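Local coordinates for protein putative alpha-galactosidase (Bacteroides fragilis, PDB 4NZJ) that probably hydrolyses terminal, non-reducing alpha-D-galactose residues of alpha-D-galactosides, as a member of glycoside hydrolase family 27, at residues 200-205 / 235-240; 219-224 / 229-234; 182-185 / 190-193; 148-151 / 155-158; 22-27 / 241-246. All coordinates share one frame; numbering follows the deposited sequence. Where two conformers were deposited one is given.

Interaction 1 (200-205 / 235-240)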
# COMPACT_ATOMS: atom_id res chain seq x y z
N GLY A 200 -8.50 -21.63 -16.16
CA GLY A 200 -9.51 -22.68 -16.36
C GLY A 200 -10.13 -23.22 -15.08
O GLY A 200 -11.08 -24.00 -15.14
N TYR A 201 -9.58 -22.83 -13.94
CA TYR A 201 -10.06 -23.30 -12.63
C TYR A 201 -10.30 -22.12 -11.69
O TYR A 201 -10.20 -22.24 -10.47
CB TYR A 201 -9.04 -24.25 -12.00
CG TYR A 201 -8.82 -25.53 -12.77
CD1 TYR A 201 -7.88 -25.59 -13.79
CD2 TYR A 201 -9.53 -26.69 -12.46
CE1 TYR A 201 -7.66 -26.77 -14.49
CE2 TYR A 201 -9.31 -27.87 -13.15
CZ TYR A 201 -8.38 -27.90 -14.17
OH TYR A 201 -8.16 -29.07 -14.87
N GLU A 202 -10.64 -20.97 -12.27
CA GLU A 202 -10.73 -19.73 -11.51
C GLU A 202 -11.75 -19.82 -10.38
O GLU A 202 -11.49 -19.35 -9.26
CB GLU A 202 -11.07 -18.55 -12.43
CG GLU A 202 -9.97 -18.23 -13.45
CD GLU A 202 -10.08 -19.02 -14.75
OE1 GLU A 202 -10.88 -19.99 -14.83
OE2 GLU A 202 -9.35 -18.67 -15.70
N GLU A 203 -12.89 -20.43 -10.67
CA GLU A 203 -13.97 -20.53 -9.70
C GLU A 203 -13.55 -21.40 -8.52
O GLU A 203 -13.70 -21.01 -7.36
CB GLU A 203 -15.25 -21.06 -10.35
CG GLU A 203 -15.72 -20.25 -11.56
CD GLU A 203 -15.35 -20.87 -12.90
OE1 GLU A 203 -14.18 -21.28 -13.10
OE2 GLU A 203 -16.25 -20.96 -13.77
N THR A 204 -13.00 -22.58 -8.82
CA THR A 204 -12.49 -23.47 -7.78
C THR A 204 -11.44 -22.79 -6.91
O THR A 204 -11.49 -22.84 -5.68
CB THR A 204 -11.87 -24.75 -8.40
OG1 THR A 204 -12.88 -25.48 -9.09
CG2 THR A 204 -11.26 -25.65 -7.32
N ASP A 205 -10.48 -22.14 -7.56
CA ASP A 205 -9.37 -21.55 -6.83
C ASP A 205 -9.84 -20.40 -5.93
O ASP A 205 -9.44 -20.32 -4.77
CB ASP A 205 -8.25 -21.14 -7.78
CG ASP A 205 -7.58 -22.34 -8.44
OD1 ASP A 205 -7.96 -23.49 -8.14
OD2 ASP A 205 -6.67 -22.12 -9.27
N TYR A 235 -8.41 -11.87 -16.84
CA TYR A 235 -8.53 -11.07 -15.62
C TYR A 235 -9.99 -10.88 -15.23
O TYR A 235 -10.33 -10.97 -14.06
CB TYR A 235 -7.79 -9.74 -15.75
CG TYR A 235 -6.31 -9.91 -15.49
CD1 TYR A 235 -5.84 -10.14 -14.21
CD2 TYR A 235 -5.39 -9.89 -16.54
CE1 TYR A 235 -4.49 -10.33 -13.97
CE2 TYR A 235 -4.04 -10.08 -16.31
CZ TYR A 235 -3.60 -10.30 -15.02
OH TYR A 235 -2.26 -10.49 -14.78
N ALA A 236 -10.86 -10.66 -16.22
CA ALA A 236 -12.29 -10.52 -15.93
C ALA A 236 -12.87 -11.80 -15.31
O ALA A 236 -13.67 -11.73 -14.38
CB ALA A 236 -13.06 -10.14 -17.18
N LYS A 237 -12.46 -12.95 -15.84
CA LYS A 237 -12.92 -14.25 -15.36
C LYS A 237 -12.58 -14.46 -13.89
O LYS A 237 -13.43 -14.86 -13.09
CB LYS A 237 -12.30 -15.37 -16.21
CG LYS A 237 -12.64 -16.79 -15.76
CD LYS A 237 -14.06 -17.18 -16.13
CE LYS A 237 -14.38 -18.59 -15.64
NZ LYS A 237 -13.45 -19.62 -16.19
N MSE A 238 -11.32 -14.20 -13.52
CA MSE A 238 -10.92 -14.35 -12.12
C MSE A 238 -11.61 -13.32 -11.26
O MSE A 238 -11.97 -13.61 -10.12
CB MSE A 238 -9.39 -14.30 -11.95
CG MSE A 238 -8.93 -14.35 -10.50
SE MSE A 238 -9.58 -15.94 -9.52
CE MSE A 238 -8.08 -17.13 -9.96
N GLY A 239 -11.81 -12.11 -11.78
CA GLY A 239 -12.54 -11.08 -11.04
C GLY A 239 -13.94 -11.55 -10.66
O GLY A 239 -14.37 -11.40 -9.51
N ARG A 240 -14.65 -12.13 -11.62
CA ARG A 240 -15.99 -12.67 -11.37
C ARG A 240 -15.93 -13.78 -10.33
O ARG A 240 -16.78 -13.85 -9.44
CB ARG A 240 -16.62 -13.17 -12.67
CG ARG A 240 -17.02 -12.05 -13.61
CD ARG A 240 -17.90 -12.54 -14.74
NE ARG A 240 -17.23 -13.48 -15.64
CZ ARG A 240 -16.45 -13.14 -16.67
NH1 ARG A 240 -16.20 -11.87 -16.95
NH2 ARG A 240 -15.91 -14.09 -17.43
O HOH W 1 -10.57 -19.24 -18.06

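Interaction 2 (219-224 / 229-234)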
# COMPACT_ATOMS: atom_id res chain seq x y z
N TYR A 219 -2.48 -11.59 -9.04
CA TYR A 219 -2.74 -12.46 -10.18
C TYR A 219 -1.81 -12.09 -11.33
O TYR A 219 -1.99 -11.08 -12.01
CB TYR A 219 -4.21 -12.36 -10.57
CG TYR A 219 -4.78 -13.56 -11.30
CD1 TYR A 219 -4.53 -14.86 -10.87
CD2 TYR A 219 -5.63 -13.39 -12.40
CE1 TYR A 219 -5.07 -15.95 -11.52
CE2 TYR A 219 -6.18 -14.49 -13.06
CZ TYR A 219 -5.89 -15.77 -12.61
OH TYR A 219 -6.44 -16.86 -13.26
N ASP A 220 -0.80 -12.93 -11.51
CA ASP A 220 0.30 -12.70 -12.43
C ASP A 220 -0.06 -13.19 -13.84
O ASP A 220 -1.02 -13.94 -14.01
CB ASP A 220 1.52 -13.47 -11.91
CG ASP A 220 2.84 -12.81 -12.23
OD1 ASP A 220 2.92 -11.98 -13.17
OD2 ASP A 220 3.82 -13.13 -11.52
N TYR A 221 0.72 -12.76 -14.83
CA TYR A 221 0.39 -13.04 -16.22
C TYR A 221 1.47 -13.83 -16.96
O TYR A 221 1.48 -13.85 -18.19
CB TYR A 221 0.06 -11.73 -16.97
CG TYR A 221 -0.81 -11.98 -18.17
CD1 TYR A 221 -2.09 -12.50 -18.02
CD2 TYR A 221 -0.35 -11.74 -19.46
CE1 TYR A 221 -2.89 -12.77 -19.11
CE2 TYR A 221 -1.14 -12.01 -20.56
CZ TYR A 221 -2.41 -12.52 -20.38
OH TYR A 221 -3.20 -12.81 -21.46
N CYS A 222 2.36 -14.51 -16.24
CA CYS A 222 3.35 -15.37 -16.89
C CYS A 222 2.69 -16.51 -17.66
O CYS A 222 1.66 -17.04 -17.24
CB CYS A 222 4.35 -15.95 -15.89
SG CYS A 222 5.57 -14.75 -15.33
N ASN A 223 3.29 -16.87 -18.79
CA ASN A 223 2.85 -18.01 -19.60
C ASN A 223 1.48 -17.87 -20.24
O ASN A 223 0.92 -18.85 -20.72
CB ASN A 223 2.91 -19.30 -18.76
CG ASN A 223 4.29 -19.56 -18.21
OD1 ASN A 223 5.27 -19.56 -18.95
ND2 ASN A 223 4.38 -19.77 -16.90
N ALA A 224 0.96 -16.64 -20.27
CA ALA A 224 -0.32 -16.35 -20.91
C ALA A 224 -0.09 -15.61 -22.22
O ALA A 224 0.96 -15.00 -22.40
CB ALA A 224 -1.20 -15.53 -19.98
N VAL A 229 -7.02 -8.61 -25.66
CA VAL A 229 -8.41 -9.02 -25.38
C VAL A 229 -8.40 -10.29 -24.52
O VAL A 229 -9.18 -10.41 -23.58
CB VAL A 229 -9.25 -9.25 -26.66
CG1 VAL A 229 -10.65 -9.73 -26.30
CG2 VAL A 229 -9.31 -7.98 -27.49
N GLU A 230 -7.50 -11.22 -24.83
CA GLU A 230 -7.36 -12.44 -24.03
C GLU A 230 -6.97 -12.11 -22.59
O GLU A 230 -7.57 -12.64 -21.66
CB GLU A 230 -6.33 -13.38 -24.65
CG GLU A 230 -6.15 -14.71 -23.92
CD GLU A 230 -7.40 -15.59 -23.94
OE1 GLU A 230 -8.26 -15.43 -24.83
OE2 GLU A 230 -7.50 -16.47 -23.05
N ALA A 231 -5.97 -11.25 -22.41
CA ALA A 231 -5.56 -10.85 -21.07
C ALA A 231 -6.75 -10.29 -20.30
O ALA A 231 -7.03 -10.70 -19.18
CB ALA A 231 -4.43 -9.83 -21.12
N MSE A 232 -7.47 -9.37 -20.93
CA MSE A 232 -8.60 -8.70 -20.29
C MSE A 232 -9.63 -9.71 -19.87
O MSE A 232 -10.20 -9.62 -18.78
CB MSE A 232 -9.21 -7.66 -21.24
CG MSE A 232 -8.36 -6.40 -21.32
SE MSE A 232 -9.11 -5.12 -22.61
CE MSE A 232 -10.95 -5.14 -21.91
N GLU A 233 -9.88 -10.70 -20.74
CA GLU A 233 -10.87 -11.74 -20.46
C GLU A 233 -10.45 -12.65 -19.31
O GLU A 233 -11.27 -12.99 -18.45
CB GLU A 233 -11.15 -12.60 -21.70
CG GLU A 233 -11.88 -11.89 -22.84
CD GLU A 233 -13.32 -11.52 -22.52
OE1 GLU A 233 -13.84 -11.93 -21.47
OE2 GLU A 233 -13.93 -10.82 -23.36
N ARG A 234 -9.17 -13.02 -19.27
CA ARG A 234 -8.65 -13.87 -18.19
C ARG A 234 -8.72 -13.16 -16.84
O ARG A 234 -9.08 -13.76 -15.82
CB ARG A 234 -7.23 -14.33 -18.49
CG ARG A 234 -7.13 -15.27 -19.68
CD ARG A 234 -5.79 -15.98 -19.76
NE ARG A 234 -5.72 -16.82 -20.95
CZ ARG A 234 -4.83 -17.79 -21.16
NH1 ARG A 234 -3.90 -18.08 -20.26
NH2 ARG A 234 -4.89 -18.48 -22.28
O HOH W 2 -7.89 -16.35 -15.49
O HOH W 3 -1.70 -19.88 -20.88

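Interaction 3 (182-185 / 190-193)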
# COMPACT_ATOMS: atom_id res chain seq x y z
N GLY A 182 -2.61 -12.03 1.89
CA GLY A 182 -2.56 -12.10 0.44
C GLY A 182 -1.99 -13.42 -0.05
O GLY A 182 -1.18 -14.06 0.63
N ILE A 183 -2.43 -13.83 -1.24
CA ILE A 183 -1.95 -15.04 -1.86
C ILE A 183 -1.69 -14.73 -3.33
O ILE A 183 -2.02 -13.64 -3.80
CB ILE A 183 -2.93 -16.22 -1.66
CG1 ILE A 183 -2.20 -17.57 -1.72
CG2 ILE A 183 -4.09 -16.16 -2.64
CD1 ILE A 183 -2.91 -18.66 -0.95
N TYR A 184 -1.09 -15.68 -4.02
CA TYR A 184 -0.59 -15.46 -5.36
C TYR A 184 -1.04 -16.58 -6.29
O TYR A 184 -0.98 -17.76 -5.94
CB TYR A 184 0.95 -15.43 -5.31
CG TYR A 184 1.63 -15.45 -6.66
CD1 TYR A 184 1.86 -16.64 -7.33
CD2 TYR A 184 2.05 -14.27 -7.27
CE1 TYR A 184 2.48 -16.66 -8.56
CE2 TYR A 184 2.67 -14.28 -8.51
CZ TYR A 184 2.88 -15.49 -9.15
OH TYR A 184 3.50 -15.53 -10.39
N SER A 185 -1.47 -16.21 -7.49
CA SER A 185 -1.61 -17.17 -8.57
C SER A 185 -1.32 -16.49 -9.90
O SER A 185 -0.79 -15.38 -9.93
CB SER A 185 -2.99 -17.82 -8.56
OG SER A 185 -3.03 -18.92 -9.46
N LYS A 190 0.67 -22.49 -15.50
CA LYS A 190 1.83 -22.43 -14.61
C LYS A 190 2.17 -21.00 -14.24
O LYS A 190 2.01 -20.08 -15.05
CB LYS A 190 3.04 -23.07 -15.29
CG LYS A 190 2.88 -24.55 -15.61
CD LYS A 190 3.00 -25.41 -14.37
CE LYS A 190 2.98 -26.89 -14.74
NZ LYS A 190 3.46 -27.75 -13.62
N THR A 191 2.67 -20.81 -13.01
CA THR A 191 3.07 -19.48 -12.55
C THR A 191 4.43 -19.10 -13.13
O THR A 191 5.06 -19.91 -13.81
CB THR A 191 3.20 -19.43 -11.01
OG1 THR A 191 4.29 -20.26 -10.59
CG2 THR A 191 1.91 -19.87 -10.32
N CYS A 192 4.87 -17.88 -12.84
CA CYS A 192 6.20 -17.43 -13.26
C CYS A 192 7.28 -18.41 -12.80
O CYS A 192 8.17 -18.76 -13.59
CB CYS A 192 6.50 -16.03 -12.74
SG CYS A 192 5.37 -14.75 -13.33
N GLY A 193 7.18 -18.87 -11.56
CA GLY A 193 8.14 -19.82 -11.00
C GLY A 193 8.00 -21.26 -11.47
O GLY A 193 8.88 -22.09 -11.23

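Interaction 4 (148-151 / 155-158)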
# COMPACT_ATOMS: atom_id res chain seq x y z
N PRO A 148 3.83 -27.97 -7.86
CA PRO A 148 3.88 -27.78 -9.31
C PRO A 148 2.61 -28.15 -10.07
O PRO A 148 2.23 -27.44 -11.01
CB PRO A 148 5.03 -28.68 -9.75
CG PRO A 148 5.92 -28.75 -8.56
CD PRO A 148 5.01 -28.70 -7.36
N GLU A 149 1.96 -29.23 -9.67
CA GLU A 149 0.80 -29.74 -10.40
C GLU A 149 -0.48 -29.60 -9.59
O GLU A 149 -0.48 -29.72 -8.36
CB GLU A 149 1.00 -31.21 -10.77
CG GLU A 149 2.25 -31.50 -11.60
CD GLU A 149 2.28 -30.74 -12.92
OE1 GLU A 149 1.21 -30.57 -13.55
OE2 GLU A 149 3.37 -30.31 -13.33
N ARG A 150 -1.58 -29.34 -10.30
CA ARG A 150 -2.91 -29.39 -9.70
C ARG A 150 -3.16 -30.82 -9.22
O ARG A 150 -2.69 -31.78 -9.83
CB ARG A 150 -3.97 -28.97 -10.72
CG ARG A 150 -5.38 -28.84 -10.17
CD ARG A 150 -6.29 -28.07 -11.12
NE ARG A 150 -5.85 -26.69 -11.26
CZ ARG A 150 -6.25 -25.67 -10.49
NH1 ARG A 150 -7.14 -25.85 -9.51
NH2 ARG A 150 -5.76 -24.46 -10.72
N GLY A 151 -3.86 -30.96 -8.10
CA GLY A 151 -4.24 -32.28 -7.63
C GLY A 151 -5.18 -32.95 -8.63
O GLY A 151 -5.89 -32.27 -9.37
N HIS A 155 -7.97 -29.40 -7.41
CA HIS A 155 -7.60 -28.28 -6.56
C HIS A 155 -6.09 -28.04 -6.54
O HIS A 155 -5.30 -28.98 -6.65
CB HIS A 155 -8.06 -28.54 -5.12
CG HIS A 155 -9.54 -28.60 -4.97
ND1 HIS A 155 -10.28 -27.55 -4.47
CD2 HIS A 155 -10.43 -29.58 -5.27
CE1 HIS A 155 -11.56 -27.88 -4.47
NE2 HIS A 155 -11.68 -29.10 -4.94
N LEU A 156 -5.71 -26.78 -6.35
CA LEU A 156 -4.33 -26.43 -6.06
C LEU A 156 -3.90 -27.21 -4.82
O LEU A 156 -4.71 -27.45 -3.92
CB LEU A 156 -4.20 -24.93 -5.80
CG LEU A 156 -4.45 -24.04 -7.02
CD1 LEU A 156 -4.63 -22.60 -6.56
CD2 LEU A 156 -3.32 -24.16 -8.03
N GLN A 157 -2.64 -27.62 -4.79
CA GLN A 157 -2.10 -28.35 -3.65
C GLN A 157 -1.20 -27.45 -2.84
O GLN A 157 -0.21 -26.96 -3.34
CB GLN A 157 -1.30 -29.56 -4.11
CG GLN A 157 -2.09 -30.57 -4.92
CD GLN A 157 -1.25 -31.78 -5.27
OE1 GLN A 157 -1.18 -32.73 -4.49
NE2 GLN A 157 -0.61 -31.74 -6.43
N ILE A 158 -1.56 -27.21 -1.58
CA ILE A 158 -0.69 -26.44 -0.69
C ILE A 158 0.58 -27.25 -0.45
O ILE A 158 0.52 -28.47 -0.26
CB ILE A 158 -1.38 -26.15 0.66
CG1 ILE A 158 -2.59 -25.24 0.46
CG2 ILE A 158 -0.39 -25.50 1.63
CD1 ILE A 158 -3.59 -25.31 1.60
O HOH W 4 -0.69 -27.25 -6.89

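Interaction 5 (22-27 / 241-246)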
# COMPACT_ATOMS: atom_id res chain seq x y z
N GLY A 22 -13.42 0.47 3.16
CA GLY A 22 -14.49 -0.14 2.39
C GLY A 22 -14.51 -1.64 2.54
O GLY A 22 -13.46 -2.28 2.70
N ASN A 23 -15.71 -2.22 2.51
CA ASN A 23 -15.89 -3.66 2.57
C ASN A 23 -17.20 -4.04 1.87
O ASN A 23 -18.13 -3.24 1.83
CB ASN A 23 -15.92 -4.12 4.03
CG ASN A 23 -15.52 -5.58 4.21
OD1 ASN A 23 -16.25 -6.38 4.79
ND2 ASN A 23 -14.34 -5.92 3.72
N TYR A 24 -17.27 -5.24 1.30
CA TYR A 24 -18.52 -5.73 0.71
C TYR A 24 -19.52 -6.12 1.80
O TYR A 24 -19.12 -6.61 2.86
CB TYR A 24 -18.31 -6.95 -0.19
CG TYR A 24 -17.36 -6.80 -1.36
CD1 TYR A 24 -17.14 -5.57 -1.98
CD2 TYR A 24 -16.70 -7.91 -1.88
CE1 TYR A 24 -16.28 -5.45 -3.06
CE2 TYR A 24 -15.84 -7.80 -2.96
CZ TYR A 24 -15.63 -6.57 -3.54
OH TYR A 24 -14.77 -6.45 -4.61
N PRO A 25 -20.83 -5.93 1.53
CA PRO A 25 -21.83 -6.41 2.48
C PRO A 25 -21.79 -7.93 2.63
O PRO A 25 -21.44 -8.64 1.69
CB PRO A 25 -23.16 -5.95 1.86
CG PRO A 25 -22.87 -5.75 0.42
CD PRO A 25 -21.44 -5.31 0.34
N SER A 26 -22.12 -8.42 3.82
CA SER A 26 -22.19 -9.86 4.08
C SER A 26 -20.87 -10.60 3.87
O SER A 26 -20.87 -11.78 3.51
CB SER A 26 -23.31 -10.50 3.26
OG SER A 26 -24.55 -9.88 3.57
N THR A 27 -19.76 -9.91 4.11
CA THR A 27 -18.44 -10.53 4.14
C THR A 27 -17.75 -10.16 5.45
O THR A 27 -18.10 -9.15 6.07
CB THR A 27 -17.56 -10.09 2.96
OG1 THR A 27 -17.20 -8.71 3.11
CG2 THR A 27 -18.27 -10.31 1.64
N ALA A 241 -14.93 -14.64 -10.44
CA ALA A 241 -14.77 -15.75 -9.50
C ALA A 241 -14.57 -15.24 -8.07
O ALA A 241 -15.14 -15.78 -7.13
CB ALA A 241 -13.61 -16.64 -9.93
N LEU A 242 -13.76 -14.19 -7.91
CA LEU A 242 -13.53 -13.60 -6.58
C LEU A 242 -14.80 -12.99 -5.99
O LEU A 242 -15.07 -13.14 -4.80
CB LEU A 242 -12.44 -12.54 -6.63
CG LEU A 242 -11.03 -13.02 -6.96
CD1 LEU A 242 -10.12 -11.81 -7.09
CD2 LEU A 242 -10.52 -13.99 -5.91
N ARG A 243 -15.57 -12.31 -6.83
CA ARG A 243 -16.80 -11.65 -6.38
C ARG A 243 -17.90 -12.66 -6.08
O ARG A 243 -18.86 -12.34 -5.38
CB ARG A 243 -17.31 -10.66 -7.44
CG ARG A 243 -16.42 -9.45 -7.66
CD ARG A 243 -16.35 -8.55 -6.43
NE ARG A 243 -17.65 -8.09 -5.97
CZ ARG A 243 -18.34 -7.08 -6.51
NH1 ARG A 243 -17.85 -6.43 -7.56
NH2 ARG A 243 -19.51 -6.74 -6.01
N ALA A 244 -17.76 -13.87 -6.60
CA ALA A 244 -18.74 -14.93 -6.35
C ALA A 244 -18.52 -15.60 -4.99
O ALA A 244 -19.37 -16.36 -4.54
CB ALA A 244 -18.70 -15.97 -7.46
N THR A 245 -17.38 -15.33 -4.34
CA THR A 245 -17.10 -15.88 -3.01
C THR A 245 -17.77 -15.06 -1.93
O THR A 245 -18.37 -14.02 -2.21
CB THR A 245 -15.59 -15.91 -2.70
OG1 THR A 245 -15.11 -14.59 -2.40
CG2 THR A 245 -14.78 -16.51 -3.85
N ASN A 246 -17.64 -15.52 -0.69
CA ASN A 246 -18.22 -14.81 0.46
C ASN A 246 -17.22 -13.93 1.23
O ASN A 246 -17.41 -13.64 2.41
CB ASN A 246 -18.90 -15.81 1.41
CG ASN A 246 -17.94 -16.82 2.02
OD1 ASN A 246 -16.74 -16.81 1.75
ND2 ASN A 246 -18.48 -17.71 2.85

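Interaction 1 (200-205 / 235-240)
Lys237 reaches across from one helix to the carboxylates of Glu202 and Glu203 on the other, and this three-residue salt-bridge network carries the charged half of the contact. Its ammonium NZ donates to Glu202 OE1 at 2.9 Å, coming down from above the carboxylate plane (59° out of it) and not along its rim. The second bridge, from Lys237 NZ to Glu203 OE1, is longer at 3.6 Å. Lys237 sets off with CG anti to its own N (chi1 177°) and then bends at chi2 and chi4, which folds its end in between the two acids. The chain itself runs at about a right angle to both glutamates, and Lys237 CG comes within 3.5 Å of Glu202 CD.

The other oxygen of Glu202 has partners of its own. OE2 takes the backbone N-H of Gly200 at 3.1 Å, nearly straight at 165°, and it also accepts a hydrogen bond from a water (2.7 Å from Glu202 OE2 to the water O) whose bond to Lys237 NZ is weak. With both oxygens held, the carboxylate has little scope to rotate.

The apolar part is the selenomethionine Met238. Its chain, bent at chi2 and chi3, lays CE 4.0 Å from Glu202 CA, while SE sits 3.9 Å from Glu202 O; Leu217 and Tyr219 of strand 216-220 touch the same side chain from the sheet. Helices 202-212 and 228-243 thus lie side by side outside strand 216-220, as successive outer helices of a TIM (beta/alpha)8 barrel do.

Interaction 2 (219-224 / 229-234)
Tyr219 turns the edge of its ring to the helix: Arg234 O lies near the ring plane, 4.1 Å from Tyr219 CE2. The same carbonyl is reached again through a water in the plane of the ring, which accepts from Tyr219 OH and donates to Arg234 O. Asp220, the last residue of the strand, takes the N-H of Tyr221 on its OD1, at 2.9 Å and on the anti side of the carboxylate.

Tyr221 and Arg234 carry much of the contact. With CG of Tyr221 anti to N (chi1 -156°), the ring runs out to Ala231, bringing CZ to 3.4 Å from Ala231 CB and OH to 3.1 Å from Ala231 CA, a tight fit. The hydroxyl makes its hydrogen bond with Pro225 O and none with the helix residues here. This is the start of a beta-alpha-beta crossover of the TIM barrel: strand 216-220 ends, the chain turns, and helix 228-243 runs back outside the barrel toward strand 250-254.

A type II turn from Tyr221 to Ala224 begins the connection. Within it, Asn223 O is tied to Arg234 NH1 by a water that donates to the carbonyl and accepts from the guanidinium. Ala224 then puts CB over a face of the Tyr221 ring, 3.7 Å from Arg234 NH1. That guanidinium is held flat: NE donates to Glu230 OE2 at 2.8 Å, almost straight (174°), in its own plane and onto the anti lone pair, while NH1 bonds to Ala187 O.

Interaction 3 (182-185 / 190-193)
Tyr184 leaves its strand with CG anti to the backbone N (chi1 170°), which carries the ring out to Thr191 and Cys192. Thr191 answers with chi1 67°, which places OG1 between N and the carbonyl carbon and puts CG2 beside the backbone N, at the ring's edge. The meeting is edge-on: Thr191 CG2 lies near the ring plane, 3.7 Å from Tyr184 CE1, and Thr191 CB is in that plane too, 3.8 Å from the same carbon. Neither stacks over a ring face.

Strand 180-186 is one of the parallel strands of the TIM barrel, and residues 190-193 belong to the loop that follows it. The contact therefore sits at the C-terminal end of the strands, the end where enzymes of this fold carry their active sites. A glycerol, probably from the crystallisation liquor, lies about 3 Å from the Tyr184 side chain, consistent with a pocket there.

Cys192 comes in at the hydroxyl end of the ring. Two conformers are modelled for it; in one, SG is 3.6 Å from Tyr184 OH, an approach that is uncertain for the other. The hydroxyl is hydrogen-bonded to Asp220 OD2 on the next strand. The sulphur is joined to Cys222, which ties this loop to the one after strand 216-220. Asp143 holds this part of the loop through both carboxylate oxygens, OD1 with Thr191 OG1 and OD2 with Gly193 N.

Interaction 4 (148-151 / 155-158)
Gly151 N donates to His155 O at 2.8 Å, closing the short loop where the chain doubles back, and Gln157 reinforces it one step further along. Gln157 NE2 meets Glu149 O, also at 2.8 Å; Glu149 O lies in the amide plane of Gln157, but NE2 comes from above the carbonyl plane of Glu149, 41° out of it. A water gives the same Glu149 O a second donor and accepts from Gln157 N.

The close packing is round Arg150 and buried Leu156. Arg150 starts away from its neighbour, then bends at chi3 (-65°), which swings the guanidinium back so that Leu156 CD2 sits over one of its faces, 3.6 Å from Arg150 NH2. On the way, Arg150 CG passes 3.5 Å from His155 O. The charge is met outside the loop: NH1 pairs with Asp205 and NH2 bonds to Gly197 O.

The outer side is looser. The carboxylate of exposed Glu149 leads away to a salt bridge with Lys190, and the His155 ring points off toward Asp208, its hydrogen-bond partner. Together the two segments make a folded-back excursion in the loop between strand 138-140 and helix 166-176, one of the beta-to-alpha connections of the TIM barrel.

Interaction 5 (22-27 / 241-246)
Thr27 OG1 has two partners: it donates to Tyr24 O at 2.9 Å and shares a hydrogen bond with Ser248 OG, just beyond residues 241-246. Ser248 OG is bonded to Tyr24 N as well, so one hydroxyl ties down both ends of the type II turn from Tyr24 to Thr27. The methyl CG2 of Thr27 rests 3.5 Å from Asn246 O.

These residues mark the seam between two domains. The strand and turn of 22-27 belong to the N-terminal Ig-like domain, while residues 241-246 are the C-terminal part of helix 228-243, an outer helix of the TIM barrel, and what follows.

Tyr24 and Arg243 form the other part of the contact. In one of its two modelled conformers, Arg243 folds at chi2 and chi3 (-65° and -56°), and its guanidinium comes over a face of the phenol ring as a cation-pi contact, CZ 4.5 Å from the ring centroid of Tyr24. The planes are tilted 33° apart, not stacked flat, and NE is the guanidinium nitrogen nearest the ring, 3.5 Å from Tyr24 CZ. In the same conformer Arg243 CD lies close to the Tyr24 hydroxyl. Leu242 O accepts from both OG1 and N of Thr245.

Helix 228-243 and what follows it run through three contacts: its start in interaction 2, its middle in interaction 1 and its C-terminal part in interaction 5, where the barrel meets the Ig-like domain. Interactions 1 and 2 have centres 11 Å apart and share a probable hydrogen bond between Tyr235 OH and Tyr219 O (2.8 Å). Interaction 3 joins interaction 2 through the Cys192-Cys222 disulfide, beside the glycerol that Tyr184 and Asp220 approach. Salt bridges link interaction 4 to interaction 3, Lys190 NZ to Glu149 OE2 (2.6 Å), and to interaction 1, Arg150 NH1 to Asp205 OD1 (2.8 Å). Interaction 5 is remote from interaction 4, their centres about 25 Å apart.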